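Local coordinates for periplasmic sugar-binding protein (Chloroflexus aurantiacus, PDB 4RXU) that binds D-glucose in a cleft between two lobes and probably serves as the sugar-capturing component of an ABC-type carbohydrate transporter, at residues I191-E196 with G216-N221; Y158-A163 with V246-P251; Q29-G34 with A59-E64; I87-I92 with K113-D118; L180-A185 with N202-T207. All coordinates share one frame; numbering follows the deposited sequence.

Contact 1 (I191-E196 with G216-N221); sequences IKNSSE and GQVTTN
Ser194 is the N-cap of helix 195-199, and Gln217, near the C-terminal end of helix 208-218, reaches across to this helix start. The amide of Gln217 carries the contact. Its OE1 accepts two bonds. The hydroxyl OG of Ser194 donates to it at 2.8 Å, in the carbonyl plane. The backbone N of Glu196 donates at 2.9 Å to the same Gln217 OE1, but is tilted 31° from that plane. The other end of the amide is used as well. Gln217 NE2 gives a nearly straight bond (174°) to Ser195 OG at 3.0 Å, with the hydroxyl oxygen almost in the amide plane. Three bonds therefore fix the rotation of the amide. Beyond CG the Gln217 chain is extended (chi2 -167°), which carries the amide to the first turn of the facing helix. CG of Glu196 rests 3.3 Å from Gln217 CD, and the two side chains cross at about a right angle. A leucine in place of Gln217 would probably leave the N-H of Glu196 and the hydroxyls of Ser194 and Ser195 without these mates. Next to this, Val218 CG1 packs on Ser194 CB at 3.7 Å. One water donates to both Asn193 O and Gln217 O. Ser194 OG also bonds Ala197 N, the side-chain-to-backbone bond typical of a helix N-cap.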
# COMPACT_ATOMS: atom_id res chain seq x y z
N ILE A 191 14.06 -8.61 16.85
CA ILE A 191 13.83 -7.28 16.30
C ILE A 191 15.02 -6.37 16.58
O ILE A 191 15.40 -6.20 17.74
CB ILE A 191 12.59 -6.63 16.91
CG1 ILE A 191 11.32 -7.45 16.63
CG2 ILE A 191 12.40 -5.21 16.36
CD1 ILE A 191 10.16 -7.05 17.52
N LYS A 192 15.57 -5.74 15.55
CA LYS A 192 16.77 -4.92 15.72
C LYS A 192 16.58 -3.42 15.63
O LYS A 192 17.53 -2.68 15.92
CB LYS A 192 17.83 -5.30 14.69
CG LYS A 192 18.17 -6.77 14.73
CD LYS A 192 18.82 -7.13 16.05
CE LYS A 192 19.15 -8.61 16.08
NZ LYS A 192 20.01 -8.87 17.26
N ASN A 193 15.39 -2.94 15.23
CA ASN A 193 15.20 -1.51 15.03
C ASN A 193 13.92 -0.89 15.61
O ASN A 193 13.43 0.11 15.11
CB ASN A 193 15.29 -1.16 13.56
CG ASN A 193 14.12 -1.69 12.77
OD1 ASN A 193 13.53 -2.70 13.14
ND2 ASN A 193 13.80 -1.01 11.67
N SER A 194 13.38 -1.48 16.66
CA SER A 194 12.20 -0.89 17.28
C SER A 194 12.02 -1.37 18.70
O SER A 194 11.52 -2.46 18.95
CB SER A 194 10.90 -1.18 16.48
OG SER A 194 9.76 -0.73 17.19
N SER A 195 12.40 -0.52 19.64
CA SER A 195 12.19 -0.83 21.04
C SER A 195 10.71 -0.98 21.39
O SER A 195 10.33 -1.77 22.26
CB SER A 195 12.83 0.24 21.94
OG SER A 195 12.25 1.53 21.76
N GLU A 196 9.87 -0.24 20.69
CA GLU A 196 8.44 -0.32 20.96
C GLU A 196 7.92 -1.70 20.55
O GLU A 196 7.11 -2.29 21.28
CB GLU A 196 7.66 0.78 20.24
CG GLU A 196 7.99 2.21 20.69
CD GLU A 196 7.32 2.65 21.99
OE1 GLU A 196 6.51 1.91 22.54
OE2 GLU A 196 7.56 3.79 22.44
N GLY A 216 5.67 4.70 14.39
CA GLY A 216 6.42 5.96 14.58
C GLY A 216 7.92 5.77 14.56
O GLY A 216 8.67 6.61 14.10
N GLN A 217 8.36 4.65 15.13
CA GLN A 217 9.80 4.34 15.18
C GLN A 217 10.36 3.83 13.85
O GLN A 217 11.57 3.97 13.60
CB GLN A 217 10.08 3.29 16.23
CG GLN A 217 9.95 3.81 17.63
CD GLN A 217 10.54 2.83 18.62
OE1 GLN A 217 10.35 1.63 18.50
NE2 GLN A 217 11.24 3.34 19.61
N VAL A 218 9.51 3.23 13.03
CA VAL A 218 9.97 2.55 11.80
C VAL A 218 9.35 3.10 10.52
O VAL A 218 9.46 2.50 9.47
CB VAL A 218 9.82 1.00 11.88
CG1 VAL A 218 10.49 0.46 13.14
CG2 VAL A 218 8.37 0.54 11.79
N THR A 219 8.74 4.28 10.59
CA THR A 219 8.02 4.80 9.43
C THR A 219 8.96 5.29 8.35
O THR A 219 9.94 5.98 8.63
CB THR A 219 6.96 5.87 9.78
OG1 THR A 219 6.22 6.18 8.59
CG2 THR A 219 7.57 7.16 10.33
N THR A 220 8.61 4.93 7.13
CA THR A 220 9.24 5.44 5.93
C THR A 220 8.51 6.67 5.40
O THR A 220 9.01 7.33 4.50
CB THR A 220 9.20 4.41 4.82
OG1 THR A 220 7.82 4.17 4.46
CG2 THR A 220 9.85 3.14 5.23
N ASN A 221 7.30 6.93 5.92
CA ASN A 221 6.44 7.99 5.38
C ASN A 221 6.22 7.85 3.86
O ASN A 221 5.98 8.85 3.16
CB ASN A 221 7.01 9.37 5.70
CG ASN A 221 6.82 9.74 7.16
OD1 ASN A 221 5.84 9.36 7.78
ND2 ASN A 221 7.75 10.49 7.69
O HOH W 1 13.98 2.42 13.78

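Contact 2 (Y158-A163 with V246-P251)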
# COMPACT_ATOMS: atom_id res chain seq x y z
N TYR A 158 14.41 -6.55 10.78
CA TYR A 158 14.29 -5.11 10.70
C TYR A 158 12.89 -4.79 10.16
O TYR A 158 12.51 -5.26 9.08
CB TYR A 158 15.37 -4.55 9.79
CG TYR A 158 16.77 -4.68 10.39
CD1 TYR A 158 17.47 -5.88 10.37
CD2 TYR A 158 17.37 -3.59 11.00
CE1 TYR A 158 18.75 -6.00 10.92
CE2 TYR A 158 18.64 -3.69 11.58
CZ TYR A 158 19.33 -4.90 11.54
OH TYR A 158 20.59 -4.98 12.12
N LEU A 159 12.13 -4.01 10.93
CA LEU A 159 10.74 -3.68 10.58
C LEU A 159 10.65 -2.29 10.01
O LEU A 159 11.32 -1.37 10.50
CB LEU A 159 9.85 -3.74 11.84
CG LEU A 159 9.81 -5.07 12.60
CD1 LEU A 159 9.08 -4.91 13.93
CD2 LEU A 159 9.22 -6.21 11.78
N TYR A 160 9.81 -2.12 8.98
CA TYR A 160 9.55 -0.80 8.39
C TYR A 160 8.08 -0.70 8.06
O TYR A 160 7.38 -1.70 7.90
CB TYR A 160 10.42 -0.54 7.14
CG TYR A 160 11.90 -0.57 7.51
CD1 TYR A 160 12.51 0.54 8.10
CD2 TYR A 160 12.66 -1.74 7.35
CE1 TYR A 160 13.85 0.53 8.47
CE2 TYR A 160 14.00 -1.77 7.75
CZ TYR A 160 14.59 -0.63 8.30
OH TYR A 160 15.92 -0.66 8.67
N ALA A 161 7.61 0.54 8.02
CA ALA A 161 6.19 0.80 7.82
C ALA A 161 5.92 2.01 6.94
O ALA A 161 6.80 2.84 6.67
CB ALA A 161 5.48 0.99 9.18
N GLY A 162 4.66 2.08 6.51
CA GLY A 162 4.15 3.21 5.72
C GLY A 162 3.85 4.45 6.58
O GLY A 162 4.16 4.47 7.78
N ALA A 163 3.25 5.46 5.95
CA ALA A 163 2.84 6.69 6.62
C ALA A 163 1.63 6.47 7.53
O ALA A 163 0.65 5.87 7.11
CB ALA A 163 2.52 7.78 5.60
N VAL A 246 19.97 -11.36 7.26
CA VAL A 246 18.96 -10.53 7.89
C VAL A 246 17.68 -10.52 7.09
O VAL A 246 17.66 -10.83 5.91
CB VAL A 246 19.46 -9.09 8.13
CG1 VAL A 246 20.81 -9.09 8.85
CG2 VAL A 246 19.55 -8.29 6.83
N TYR A 247 16.62 -10.14 7.78
CA TYR A 247 15.25 -10.20 7.29
C TYR A 247 14.64 -8.81 7.43
O TYR A 247 14.69 -8.22 8.52
CB TYR A 247 14.50 -11.28 8.10
CG TYR A 247 15.09 -12.60 7.79
CD1 TYR A 247 16.24 -13.05 8.46
CD2 TYR A 247 14.58 -13.38 6.77
CE1 TYR A 247 16.83 -14.25 8.12
CE2 TYR A 247 15.17 -14.60 6.43
CZ TYR A 247 16.29 -15.02 7.11
OH TYR A 247 16.88 -16.21 6.78
N ILE A 248 14.09 -8.28 6.34
CA ILE A 248 13.66 -6.90 6.27
C ILE A 248 12.21 -6.83 5.78
O ILE A 248 11.89 -7.25 4.67
CB ILE A 248 14.51 -6.07 5.31
CG1 ILE A 248 16.00 -6.16 5.68
CG2 ILE A 248 14.02 -4.62 5.26
CD1 ILE A 248 16.95 -5.71 4.59
N LEU A 249 11.34 -6.32 6.65
CA LEU A 249 9.93 -6.07 6.31
C LEU A 249 9.86 -4.66 5.73
O LEU A 249 9.71 -3.70 6.48
CB LEU A 249 9.03 -6.17 7.54
CG LEU A 249 7.54 -5.95 7.20
CD1 LEU A 249 6.94 -7.15 6.47
CD2 LEU A 249 6.77 -5.66 8.46
N ALA A 250 10.05 -4.54 4.43
CA ALA A 250 9.93 -3.22 3.76
C ALA A 250 8.50 -3.13 3.24
O ALA A 250 7.99 -4.09 2.65
CB ALA A 250 10.94 -3.08 2.63
N PRO A 251 7.83 -1.96 3.43
CA PRO A 251 6.38 -1.95 3.21
C PRO A 251 5.94 -1.77 1.77
O PRO A 251 4.86 -2.18 1.42
CB PRO A 251 5.91 -0.78 4.09
CG PRO A 251 7.09 0.14 4.12
CD PRO A 251 8.29 -0.77 4.16
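Tyr158 and Leu159 pair in parallel with Ile248 and Leu249, inside the four-stranded parallel sheet of one lobe of this periplasmic-binding-protein fold. Tyr158 N donates to Tyr247 O at 2.8 Å, and Leu249 N donates to Tyr158 O at 2.9 Å. The bond from Tyr160 N to Leu249 O is weak and bent (124°), as the chain leaves the regular strand. On one face of the sheet Leu159 CD2 meets Leu249 CD2 at 4.2 Å. On the other, the Tyr158 ring lies near Val246 CB. Tyr160 has its CG beside the backbone N (chi1 -61°), which lays the ring along segment 246-251. Its edge faces Leu249 O, and Ile248 CG2 also comes at the edge, 3.8 Å from Tyr160 CE2.

The next shell holds these rings by their hydroxyls. Tyr160 OH bonds Asn234, and Tyr158 OH bonds the backbone O of Asp242. Phe263 of helix 253-264 meets the Tyr158 ring edge-to-face. Beyond the strand ends the two chains run on toward the glucose cleft. There Pro251 packs against the facing chain: its CD touches Tyr160 CB at 3.7 Å, and Pro251 CG sits 3.6 Å from Ala161 C.

Contact 3 (Q29-G34 with A59-E64); sequences QQLAVG and AGYQVE
Gln62 O is gripped by two donors, the backbone N of Leu31 at 3.1 Å and a water. The same water also donates to Leu31 O. Two more backbone bonds join the strands: Gln29 N to Gly60 O and Gln62 N to Gln29 O, each 2.8 Å between the named atoms. Gly60 has positive phi and ends helix 44-59 in a Schellman motif, which leads into strand 61-67.

The Tyr61 ring is the centre of the side-chain contact. Leu31 CD1 lies over one face in a CH-pi contact, 3.6 Å from the centroid of the Tyr61 ring and 17° off its normal. Ala59 CB lies over the opposite face, offset toward the rim. The side chain of Gln29 runs alongside the ring, pointing the same way. With its CG between the backbone N and the carbonyl carbon (chi1 51°), Gln29 brings OE1 to the ring edge, 3.8 Å from Tyr61 CE1. Val63 CG2 meets Leu31 CB at 3.9 Å.

At Ala32 an inverse gamma turn bends the chain, and the direct ladder gives way. A second water bridges Val33 O and Glu64 N. Both strands belong to the beta-alpha-beta unit of strand 29-37, helix 44-59 and strand 61-67. Helix 300-315 packs on Leu31, Val33 and Tyr61, while Leu56 of helix 44-59 touches Tyr61 and Val63. Strand 29-37 also pairs with strand 89-92.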
# COMPACT_ATOMS: atom_id res chain seq x y z
N GLN A 29 -18.08 10.11 -23.93
CA GLN A 29 -19.12 10.70 -23.09
C GLN A 29 -18.52 11.20 -21.78
O GLN A 29 -17.70 10.53 -21.13
CB GLN A 29 -20.31 9.76 -22.84
CG GLN A 29 -19.99 8.36 -22.35
CD GLN A 29 -21.21 7.45 -22.23
OE1 GLN A 29 -21.20 6.34 -22.76
NE2 GLN A 29 -22.24 7.91 -21.52
N GLN A 30 -18.92 12.41 -21.40
CA GLN A 30 -18.54 12.96 -20.12
C GLN A 30 -19.39 12.25 -19.08
O GLN A 30 -20.62 12.26 -19.16
CB GLN A 30 -18.83 14.45 -20.06
CG GLN A 30 -17.68 15.39 -20.33
CD GLN A 30 -18.10 16.82 -20.09
OE1 GLN A 30 -19.28 17.16 -20.22
NE2 GLN A 30 -17.16 17.67 -19.71
N LEU A 31 -18.74 11.62 -18.12
CA LEU A 31 -19.45 11.05 -16.99
C LEU A 31 -19.41 12.01 -15.81
O LEU A 31 -18.41 12.70 -15.59
CB LEU A 31 -18.83 9.71 -16.57
CG LEU A 31 -18.87 8.59 -17.59
CD1 LEU A 31 -18.33 7.32 -16.95
CD2 LEU A 31 -20.25 8.35 -18.16
N ALA A 32 -20.49 12.03 -15.04
CA ALA A 32 -20.58 12.84 -13.82
C ALA A 32 -19.87 12.16 -12.66
O ALA A 32 -20.46 11.79 -11.63
CB ALA A 32 -22.03 13.15 -13.49
N VAL A 33 -18.58 12.01 -12.88
CA VAL A 33 -17.67 11.31 -11.97
C VAL A 33 -16.39 12.14 -11.89
O VAL A 33 -15.98 12.74 -12.89
CB VAL A 33 -17.34 9.89 -12.46
CG1 VAL A 33 -16.38 9.19 -11.49
CG2 VAL A 33 -18.60 9.07 -12.61
N GLY A 34 -15.79 12.18 -10.70
CA GLY A 34 -14.50 12.82 -10.50
C GLY A 34 -13.62 11.88 -9.71
O GLY A 34 -14.11 11.11 -8.87
N ALA A 59 -13.29 2.68 -22.79
CA ALA A 59 -14.75 2.79 -22.66
C ALA A 59 -15.37 4.03 -23.31
O ALA A 59 -16.59 4.16 -23.34
CB ALA A 59 -15.13 2.72 -21.18
N GLY A 60 -14.55 4.93 -23.83
CA GLY A 60 -15.03 6.20 -24.37
C GLY A 60 -15.62 7.10 -23.30
O GLY A 60 -16.61 7.78 -23.54
N TYR A 61 -15.01 7.08 -22.12
CA TYR A 61 -15.46 7.90 -20.99
C TYR A 61 -14.46 9.02 -20.74
O TYR A 61 -13.25 8.83 -20.88
CB TYR A 61 -15.57 7.10 -19.69
CG TYR A 61 -16.60 5.99 -19.62
CD1 TYR A 61 -17.77 6.01 -20.40
CD2 TYR A 61 -16.42 4.94 -18.73
CE1 TYR A 61 -18.70 4.98 -20.30
CE2 TYR A 61 -17.34 3.92 -18.62
CZ TYR A 61 -18.48 3.94 -19.40
OH TYR A 61 -19.36 2.90 -19.23
N GLN A 62 -15.00 10.19 -20.41
CA GLN A 62 -14.19 11.30 -19.95
C GLN A 62 -14.53 11.63 -18.51
O GLN A 62 -15.68 11.92 -18.16
CB GLN A 62 -14.36 12.55 -20.80
CG GLN A 62 -13.17 13.49 -20.60
CD GLN A 62 -13.53 14.80 -19.89
OE1 GLN A 62 -13.55 14.88 -18.66
NE2 GLN A 62 -13.76 15.84 -20.69
N VAL A 63 -13.51 11.53 -17.67
CA VAL A 63 -13.61 11.75 -16.23
C VAL A 63 -12.36 12.50 -15.77
O VAL A 63 -11.23 12.09 -16.07
CB VAL A 63 -13.70 10.40 -15.48
CG1 VAL A 63 -13.59 10.58 -13.97
CG2 VAL A 63 -14.96 9.64 -15.85
N GLU A 64 -12.57 13.60 -15.05
CA GLU A 64 -11.44 14.40 -14.59
C GLU A 64 -10.73 13.71 -13.42
O GLU A 64 -11.37 13.18 -12.51
CB GLU A 64 -11.88 15.81 -14.19
CG GLU A 64 -10.72 16.73 -13.86
CD GLU A 64 -11.12 18.19 -13.72
OE1 GLU A 64 -12.32 18.46 -13.47
OE2 GLU A 64 -10.25 19.08 -13.87
O HOH W 2 -16.54 14.34 -16.86
O HOH W 3 -15.13 14.65 -14.46

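Contact 4 (I87-I92 with K113-D118). With BGC (beta-D-glucopyranose), chain C.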
# COMPACT_ATOMS: atom_id res chain seq x y z
N ILE A 87 -20.49 16.63 -10.49
CA ILE A 87 -20.31 15.19 -10.29
C ILE A 87 -21.39 14.59 -9.40
O ILE A 87 -21.89 15.21 -8.47
CB ILE A 87 -18.91 14.78 -9.79
CG1 ILE A 87 -18.63 15.18 -8.33
CG2 ILE A 87 -17.83 15.23 -10.78
CD1 ILE A 87 -17.47 14.39 -7.75
N LYS A 88 -21.73 13.34 -9.71
CA LYS A 88 -22.64 12.54 -8.92
C LYS A 88 -21.94 11.43 -8.15
O LYS A 88 -22.50 10.89 -7.20
CB LYS A 88 -23.70 11.91 -9.82
CG LYS A 88 -24.61 12.91 -10.53
CD LYS A 88 -25.26 13.87 -9.55
CE LYS A 88 -26.02 14.97 -10.25
NZ LYS A 88 -25.76 16.28 -9.59
N VAL A 89 -20.71 11.10 -8.57
CA VAL A 89 -19.92 10.06 -7.90
C VAL A 89 -18.49 10.56 -7.78
O VAL A 89 -17.91 11.02 -8.76
CB VAL A 89 -19.88 8.74 -8.70
CG1 VAL A 89 -19.07 7.68 -7.95
CG2 VAL A 89 -21.28 8.20 -8.98
N LEU A 90 -17.95 10.44 -6.58
CA LEU A 90 -16.56 10.80 -6.27
C LEU A 90 -15.79 9.51 -6.02
O LEU A 90 -16.18 8.72 -5.15
CB LEU A 90 -16.51 11.67 -5.02
CG LEU A 90 -15.12 12.02 -4.49
CD1 LEU A 90 -14.31 12.89 -5.44
CD2 LEU A 90 -15.27 12.64 -3.11
N ILE A 91 -14.71 9.29 -6.78
CA ILE A 91 -13.74 8.22 -6.47
C ILE A 91 -12.54 8.94 -5.86
O ILE A 91 -11.92 9.79 -6.51
CB ILE A 91 -13.33 7.48 -7.75
CG1 ILE A 91 -14.53 6.74 -8.37
CG2 ILE A 91 -12.18 6.52 -7.47
CD1 ILE A 91 -14.32 6.42 -9.83
N ILE A 92 -12.23 8.62 -4.61
CA ILE A 92 -11.22 9.38 -3.86
C ILE A 92 -10.29 8.49 -3.04
O ILE A 92 -10.75 7.71 -2.21
CB ILE A 92 -11.86 10.47 -2.95
CG1 ILE A 92 -10.78 11.19 -2.15
CG2 ILE A 92 -12.96 9.90 -2.05
CD1 ILE A 92 -11.27 12.49 -1.53
N LYS A 113 -22.22 10.45 -4.28
CA LYS A 113 -21.81 9.17 -3.73
C LYS A 113 -20.29 9.17 -3.59
O LYS A 113 -19.55 9.72 -4.41
CB LYS A 113 -22.24 8.00 -4.62
CG LYS A 113 -23.72 7.93 -4.85
CD LYS A 113 -24.44 7.43 -3.63
CE LYS A 113 -25.92 7.29 -3.95
NZ LYS A 113 -26.64 7.34 -2.68
N VAL A 114 -19.84 8.53 -2.53
CA VAL A 114 -18.43 8.54 -2.15
C VAL A 114 -17.86 7.11 -2.18
O VAL A 114 -18.24 6.24 -1.37
CB VAL A 114 -18.22 9.13 -0.74
CG1 VAL A 114 -16.74 9.08 -0.35
CG2 VAL A 114 -18.68 10.57 -0.71
N ILE A 115 -16.96 6.89 -3.14
CA ILE A 115 -16.23 5.64 -3.26
C ILE A 115 -14.80 5.94 -2.80
O ILE A 115 -14.01 6.59 -3.49
CB ILE A 115 -16.20 5.14 -4.71
CG1 ILE A 115 -17.62 4.95 -5.25
CG2 ILE A 115 -15.38 3.85 -4.80
CD1 ILE A 115 -17.69 4.49 -6.69
N SER A 116 -14.47 5.46 -1.61
CA SER A 116 -13.10 5.57 -1.13
C SER A 116 -12.28 4.54 -1.95
O SER A 116 -12.75 3.43 -2.19
CB SER A 116 -13.08 5.26 0.37
OG SER A 116 -11.92 5.73 1.02
N TYR A 117 -11.11 4.96 -2.41
CA TYR A 117 -10.35 4.23 -3.41
C TYR A 117 -8.96 3.94 -2.87
O TYR A 117 -8.21 4.85 -2.54
CB TYR A 117 -10.24 5.07 -4.67
CG TYR A 117 -9.48 4.38 -5.79
CD1 TYR A 117 -10.05 3.39 -6.55
CD2 TYR A 117 -8.17 4.72 -6.04
CE1 TYR A 117 -9.34 2.75 -7.55
CE2 TYR A 117 -7.45 4.10 -7.06
CZ TYR A 117 -8.04 3.11 -7.79
OH TYR A 117 -7.31 2.50 -8.77
N ASP A 118 -8.66 2.64 -2.78
CA ASP A 118 -7.41 2.08 -2.29
C ASP A 118 -7.23 2.28 -0.79
O ASP A 118 -6.98 1.31 -0.08
CB ASP A 118 -6.17 2.58 -3.02
CG ASP A 118 -4.97 1.75 -2.67
OD1 ASP A 118 -4.82 0.68 -3.30
OD2 ASP A 118 -4.23 2.12 -1.72
C2 BGC C . -0.94 1.86 -1.31
C3 BGC C . 0.38 1.23 -1.72
C4 BGC C . 1.42 2.32 -1.91
C5 BGC C . 1.50 3.23 -0.68
C6 BGC C . 2.40 4.43 -0.87
C1 BGC C . -0.62 2.59 -0.01
O1 BGC C . -1.76 3.04 0.65
O2 BGC C . -1.92 0.84 -1.12
O3 BGC C . 0.17 0.51 -2.92
O4 BGC C . 2.72 1.70 -2.03
O5 BGC C . 0.21 3.71 -0.33
O6 BGC C . 2.10 5.13 -2.09
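Ile91 and Tyr117 meet on one face of a parallel strand pair. From its CB, Tyr117 touches Ile91 CG2 at 3.7 Å and also lies near Ile92 O. CG and CD1 pass the same methyl, Ile91 CG2. The ring then runs away from segment 87-92 to meet Phe52, and OH at the tip bonds Asp48. The side chain starts with CG opposite the backbone N (chi1 -179°), and this takes the ring past Ile91. On the same face Val89 CG1 packs on Ile115 CD1 at 3.7 Å, the two side chains crossing at a slant.

Strands 89-92 and 113-117 belong to a right-handed beta-alpha-beta crossover through helix 101-109. Their ladder includes Leu90 N to Lys113 O and Ile115 N to Leu90 O, both 2.8 Å. The last bond, Tyr117 N to Ile92 O, is bent to 144°, its donor well above the carbonyl plane.

One residue on, Asp118 enters the glucose site. Its OD2 accepts from the sugar hydroxyl O2 at 2.7 Å, and its OD1 forms a salt bridge with Arg44. With an alanine at Asp118, the sugar O2 would probably lose this acceptor and Arg44 this salt bridge. Asn168 and the hydroxyl of Tyr130 both bond Asp118 O.

Contact 5 (L180-A185 with N202-T207); sequences LQPKIA and NKLDLT
The C-terminal end of helix 167-185 faces the irregular segment 202-207, with CA of Gln181 6.1 Å from CA of Leu204 and CA of Ala185 5.8 Å from CA of Asn202. This is a helix-to-loop contact at the surface of one lobe of the periplasmic-binding-protein fold. The loop links helix 195-199 to helix 208-218. The helix is kinked at Pro182, whose N has no hydrogen to give to the preceding turn.

Gln181 is buried and carries most of the contact. Its chain leaves with CG opposite the backbone N (chi1 -179°) and then bends at chi2, so that the amide lies against the loop backbone. CG rests near Lys203 O. The amide oxygen OE1 lies against the leucine branch, 3.4 Å from Leu204 CD1. At the other end Gln181 NE2 comes 3.5 Å from Asn202 CA, and it bonds Gln201 O just before the segment. Lys203 O in turn accepts from the indole NE1 of Trp177, one turn back on the same helix. The side chains of Gln181 and Leu204 cross at about a right angle. Leu204 CD1 also reaches the proline ring, 4.1 Å from Pro182 CD.

At the helix end Ala185 CB meets Asn202 OD1 at 3.6 Å. A water links the two residues, donating to Ala185 O at 2.8 Å and to Asn202 OD1 at 3.0 Å.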
# COMPACT_ATOMS: atom_id res chain seq x y z
N LEU A 180 4.58 -12.36 11.96
CA LEU A 180 5.90 -12.25 12.59
C LEU A 180 5.91 -12.44 14.11
O LEU A 180 6.86 -13.00 14.65
CB LEU A 180 6.58 -10.92 12.25
CG LEU A 180 6.85 -10.64 10.78
CD1 LEU A 180 7.21 -9.18 10.57
CD2 LEU A 180 7.95 -11.54 10.24
N GLN A 181 4.87 -11.97 14.79
CA GLN A 181 4.89 -11.95 16.24
C GLN A 181 5.12 -13.35 16.85
O GLN A 181 5.96 -13.51 17.74
CB GLN A 181 3.66 -11.24 16.81
CG GLN A 181 3.63 -11.16 18.33
CD GLN A 181 3.18 -12.46 19.01
OE1 GLN A 181 2.30 -13.18 18.50
NE2 GLN A 181 3.75 -12.75 20.18
N PRO A 182 4.42 -14.38 16.35
CA PRO A 182 4.71 -15.70 16.92
C PRO A 182 6.15 -16.13 16.69
O PRO A 182 6.71 -16.85 17.50
CB PRO A 182 3.79 -16.62 16.14
CG PRO A 182 2.65 -15.77 15.73
CD PRO A 182 3.21 -14.40 15.50
N LYS A 183 6.72 -15.74 15.56
CA LYS A 183 8.10 -16.09 15.23
C LYS A 183 9.16 -15.22 15.90
O LYS A 183 10.35 -15.50 15.84
CB LYS A 183 8.27 -16.09 13.71
CG LYS A 183 7.31 -17.07 13.03
CD LYS A 183 7.41 -18.48 13.54
CE LYS A 183 8.77 -19.05 13.24
NZ LYS A 183 8.85 -20.41 13.83
N ILE A 184 8.72 -14.14 16.55
CA ILE A 184 9.57 -13.38 17.45
C ILE A 184 9.46 -14.00 18.85
O ILE A 184 10.47 -14.26 19.53
CB ILE A 184 9.17 -11.87 17.46
CG1 ILE A 184 9.34 -11.30 16.05
CG2 ILE A 184 10.04 -11.10 18.46
CD1 ILE A 184 8.56 -10.04 15.79
N ALA A 185 8.23 -14.24 19.28
CA ALA A 185 8.00 -14.87 20.59
C ALA A 185 8.70 -16.22 20.75
O ALA A 185 9.16 -16.57 21.84
CB ALA A 185 6.51 -14.99 20.86
N ASN A 202 5.32 -9.96 22.72
CA ASN A 202 4.49 -11.08 23.20
C ASN A 202 3.03 -10.69 23.25
O ASN A 202 2.28 -11.18 24.06
CB ASN A 202 4.95 -11.53 24.56
CG ASN A 202 6.29 -12.22 24.50
OD1 ASN A 202 6.40 -13.41 24.13
ND2 ASN A 202 7.33 -11.48 24.77
N LYS A 203 2.63 -9.80 22.36
CA LYS A 203 1.23 -9.41 22.20
C LYS A 203 0.86 -9.53 20.73
O LYS A 203 1.36 -8.78 19.92
CB LYS A 203 0.97 -7.98 22.73
CG LYS A 203 -0.51 -7.57 22.73
CD LYS A 203 -0.78 -6.26 23.47
CE LYS A 203 -2.27 -5.88 23.41
NZ LYS A 203 -2.53 -4.71 24.24
N LEU A 204 -0.01 -10.47 20.40
CA LEU A 204 -0.42 -10.66 19.02
C LEU A 204 -1.39 -9.58 18.53
O LEU A 204 -1.26 -9.08 17.43
CB LEU A 204 -1.03 -12.04 18.85
CG LEU A 204 -1.50 -12.43 17.44
CD1 LEU A 204 -0.32 -12.57 16.47
CD2 LEU A 204 -2.33 -13.71 17.53
N ASP A 205 -2.38 -9.24 19.35
CA ASP A 205 -3.44 -8.27 18.97
C ASP A 205 -3.14 -6.89 19.49
O ASP A 205 -3.55 -6.51 20.57
CB ASP A 205 -4.78 -8.67 19.57
CG ASP A 205 -5.33 -9.90 18.96
OD1 ASP A 205 -4.69 -10.42 18.03
OD2 ASP A 205 -6.40 -10.33 19.42
N LEU A 206 -2.41 -6.14 18.70
CA LEU A 206 -2.07 -4.79 19.06
C LEU A 206 -3.25 -3.84 18.85
O LEU A 206 -4.01 -3.92 17.89
CB LEU A 206 -0.91 -4.29 18.21
CG LEU A 206 0.35 -5.12 18.26
CD1 LEU A 206 1.40 -4.47 17.37
CD2 LEU A 206 0.86 -5.25 19.69
N THR A 207 -3.36 -2.89 19.76
CA THR A 207 -4.30 -1.80 19.54
C THR A 207 -3.74 -0.85 18.46
O THR A 207 -2.54 -0.87 18.14
CB THR A 207 -4.56 -0.99 20.81
OG1 THR A 207 -3.38 -0.27 21.16
CG2 THR A 207 -5.01 -1.87 22.00
O HOH W 4 9.01 -14.88 24.01

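In the fold
Contacts 3 and 4 come first along the chain and lie in one lobe, their centres about 13 Å apart. They share a sheet in which strands 29-37 and 89-92 are neighbours. Contact 2 opens next, in the other lobe, within the parallel sheet of strands 189-191, 155-159, 246-249 and 269-274. Contacts 5 and 1 are nested within the loop it closes, their segments alternating. Asn193 and Thr220 of contact 1 reach backbone oxygens of contact 2, the two centres about 8 Å apart. Contact 4 brings Asp118 to the glucose from one lobe, while the loops after strands 155-159 and 246-249 approach it from the other, as in two-lobed periplasmic binding proteins.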